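PDB 2O8R: polyphosphate kinase from Porphyromonas gingivalis, which probably catalyses the reversible transfer of the terminal phosphate of ATP onto a growing chain of polyphosphate. Local coordinates for residues V349-Y354 with I473-T478. The protein carries 3 engineered substitutions. Numbering follows the deposited sequence.
Sequences VPYYTY and IYSDTT
I473 meets P350 at the start of the contact: its CG2 methyl lies 3.7 Å from P350 CB, the two side chains crossing at a slant. With CG2 anti to the backbone N, I473 turns this methyl to the proline. Y594 of a nearby loop touches both residues. At Y474 the backbone faces segment 349-354, and its O sits 3.3 Å from the hydroxyl OH of Y354. V349 CB lies over one face of the Y354 ring, near the rim. The Y474 ring leads the other way, to meet the ring of H597. S475 sends its CA hydrogen at V349 O, with CA 3.1 Å from that oxygen, a fairly straight CA-H...O contact. Its OG, turned anti to the backbone N (chi1 166°), holds two waters. One lies 2.7 Å from OG and donates to both V349 O and D476 O; the other links OG to the hydroxyl of Y351, sitting in the plane of that ring. D476 makes the true strand pairing with V349. D476 N gives to V349 O at 3.0 Å, in the carbonyl plane, and V349 N returns the bond to D476 O at 3.0 Å. Both side chains of this antiparallel hydrogen-bonded pair lie on one face of the sheet, where V349 CG2 packs 3.8 Å from D476 CB. D476 OD1 is hydrogen-bonded to ND1 of H597, predicted to bind ATP, a bond that would hold the imidazole in a set orientation. The pairing runs on past D476 along 345-349, while after V349 the first chain turns away into the loop before helix 355-365. Strand 345-349 thus pairs with 474-481 in the mixed sheet of a phospholipase D-like C-terminal domain of PPK1, with Y474 on the predicted ATP site.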
loop_
_atom_site.group_PDB
_atom_site.type_symbol
_atom_site.label_atom_id
_atom_site.label_comp_id
_atom_site.label_asym_id
_atom_site.label_seq_id
_atom_site.Cartn_x
_atom_site.Cartn_y
_atom_site.Cartn_z
ATOM N N VAL A 349 -14.976 -11.061 18.540
ATOM C CA VAL A 349 -13.841 -10.190 18.339
ATOM C C VAL A 349 -14.166 -8.740 18.346
ATOM O O VAL A 349 -15.218 -8.338 17.845
ATOM C CB VAL A 349 -13.094 -10.393 17.002
ATOM C CG1 VAL A 349 -12.457 -11.753 16.933
ATOM C CG2 VAL A 349 -14.014 -10.086 15.790
ATOM N N PRO A 350 -13.425 -8.048 19.188
ATOM C CA PRO A 350 -12.181 -7.369 19.423
ATOM C C PRO A 350 -11.769 -8.025 20.751
ATOM O O PRO A 350 -10.587 -8.245 20.989
ATOM C CB PRO A 350 -12.584 -5.914 19.617
ATOM C CG PRO A 350 -14.090 -5.890 19.484
ATOM C CD PRO A 350 -14.502 -7.285 19.822
ATOM N N TYR A 351 -12.781 -8.387 21.557
ATOM C CA TYR A 351 -12.665 -8.998 22.891
ATOM C C TYR A 351 -11.738 -10.217 22.932
ATOM O O TYR A 351 -10.919 -10.340 23.833
ATOM C CB TYR A 351 -14.056 -9.386 23.425
ATOM C CG TYR A 351 -15.139 -8.323 23.250
ATOM C CD1 TYR A 351 -15.053 -7.105 23.907
ATOM C CD2 TYR A 351 -16.253 -8.551 22.449
ATOM C CE1 TYR A 351 -16.025 -6.133 23.761
ATOM C CE2 TYR A 351 -17.225 -7.568 22.281
ATOM C CZ TYR A 351 -17.110 -6.363 22.954
ATOM O OH TYR A 351 -18.070 -5.375 22.824
ATOM N N TYR A 352 -11.876 -11.106 21.955
ATOM C CA TYR A 352 -10.929 -12.189 21.748
ATOM C C TYR A 352 -10.038 -11.812 20.577
ATOM O O TYR A 352 -10.386 -10.894 19.826
ATOM C CB TYR A 352 -11.660 -13.474 21.408
ATOM C CG TYR A 352 -12.370 -14.127 22.571
ATOM C CD1 TYR A 352 -11.760 -15.147 23.291
ATOM C CD2 TYR A 352 -13.655 -13.741 22.936
ATOM C CE1 TYR A 352 -12.394 -15.758 24.343
ATOM C CE2 TYR A 352 -14.302 -14.342 24.002
ATOM C CZ TYR A 352 -13.667 -15.354 24.704
ATOM O OH TYR A 352 -14.310 -15.967 25.765
ATOM N N THR A 353 -8.905 -12.510 20.418
ATOM C CA THR A 353 -8.017 -12.295 19.270
ATOM C C THR A 353 -8.667 -12.690 17.974
ATOM O O THR A 353 -9.671 -13.396 17.949
ATOM C CB THR A 353 -6.691 -13.123 19.317
ATOM O OG1 THR A 353 -6.830 -14.231 20.214
ATOM C CG2 THR A 353 -5.493 -12.249 19.709
ATOM N N TYR A 354 -8.051 -12.237 16.893
ATOM C CA TYR A 354 -8.396 -12.666 15.561
ATOM C C TYR A 354 -7.600 -13.917 15.193
ATOM O O TYR A 354 -7.887 -14.581 14.192
ATOM C CB TYR A 354 -8.078 -11.541 14.585
ATOM C CG TYR A 354 -9.127 -10.452 14.519
ATOM C CD1 TYR A 354 -9.139 -9.407 15.436
ATOM C CD2 TYR A 354 -10.102 -10.464 13.527
ATOM C CE1 TYR A 354 -10.098 -8.398 15.372
ATOM C CE2 TYR A 354 -11.067 -9.466 13.457
ATOM C CZ TYR A 354 -11.060 -8.431 14.377
ATOM O OH TYR A 354 -12.016 -7.436 14.289
ATOM N N ILE A 473 -12.281 -0.613 14.488
ATOM C CA ILE A 473 -12.374 -1.953 15.000
ATOM C C ILE A 473 -13.806 -2.462 14.874
ATOM O O ILE A 473 -14.750 -1.773 15.251
ATOM C CB ILE A 473 -11.862 -2.003 16.433
ATOM C CG1 ILE A 473 -10.447 -1.424 16.468
ATOM C CG2 ILE A 473 -11.871 -3.439 16.965
ATOM C CD1 ILE A 473 -9.924 -1.120 17.849
ATOM N N TYR A 474 -13.949 -3.662 14.312
ATOM C CA TYR A 474 -15.255 -4.309 14.124
ATOM C C TYR A 474 -15.557 -5.300 15.230
ATOM O O TYR A 474 -14.742 -6.152 15.536
ATOM C CB TYR A 474 -15.301 -5.067 12.785
ATOM C CG TYR A 474 -15.680 -4.205 11.603
ATOM C CD1 TYR A 474 -15.088 -2.956 11.411
ATOM C CD2 TYR A 474 -16.621 -4.635 10.679
ATOM C CE1 TYR A 474 -15.422 -2.168 10.358
ATOM C CE2 TYR A 474 -16.971 -3.833 9.600
ATOM C CZ TYR A 474 -16.361 -2.598 9.452
ATOM O OH TYR A 474 -16.664 -1.776 8.397
ATOM N N SER A 475 -16.732 -5.188 15.829
ATOM C CA SER A 475 -17.237 -6.248 16.677
ATOM C C SER A 475 -17.925 -7.277 15.765
ATOM O O SER A 475 -18.775 -6.921 14.941
ATOM C CB SER A 475 -18.184 -5.669 17.736
ATOM O OG SER A 475 -18.944 -6.668 18.393
ATOM N N ASP A 476 -17.533 -8.542 15.893
ATOM C CA ASP A 476 -18.113 -9.623 15.089
ATOM C C ASP A 476 -18.139 -10.932 15.871
ATOM O O ASP A 476 -17.460 -11.073 16.901
ATOM C CB ASP A 476 -17.304 -9.841 13.811
ATOM C CG ASP A 476 -17.708 -8.924 12.699
ATOM O OD1 ASP A 476 -18.916 -8.820 12.416
ATOM O OD2 ASP A 476 -16.805 -8.316 12.095
ATOM N N THR A 477 -18.886 -11.905 15.358
ATOM C CA THR A 477 -19.022 -13.189 16.036
ATOM C C THR A 477 -18.736 -14.392 15.121
ATOM O O THR A 477 -19.235 -14.482 13.991
ATOM C CB THR A 477 -20.401 -13.289 16.681
ATOM O OG1 THR A 477 -20.568 -12.184 17.581
ATOM C CG2 THR A 477 -20.532 -14.577 17.461
ATOM N N THR A 478 -17.907 -15.305 15.616
ATOM C CA THR A 478 -17.469 -16.453 14.842
ATOM C C THR A 478 -17.749 -17.755 15.592
ATOM O O THR A 478 -17.371 -17.902 16.763
ATOM C CB THR A 478 -15.969 -16.356 14.532
ATOM O OG1 THR A 478 -15.736 -15.238 13.664
ATOM C CG2 THR A 478 -15.471 -17.624 13.860
HETATM O O HOH W 1 -17.776 -8.999 19.068
HETATM O O HOH W 2 -20.059 -5.780 20.897
#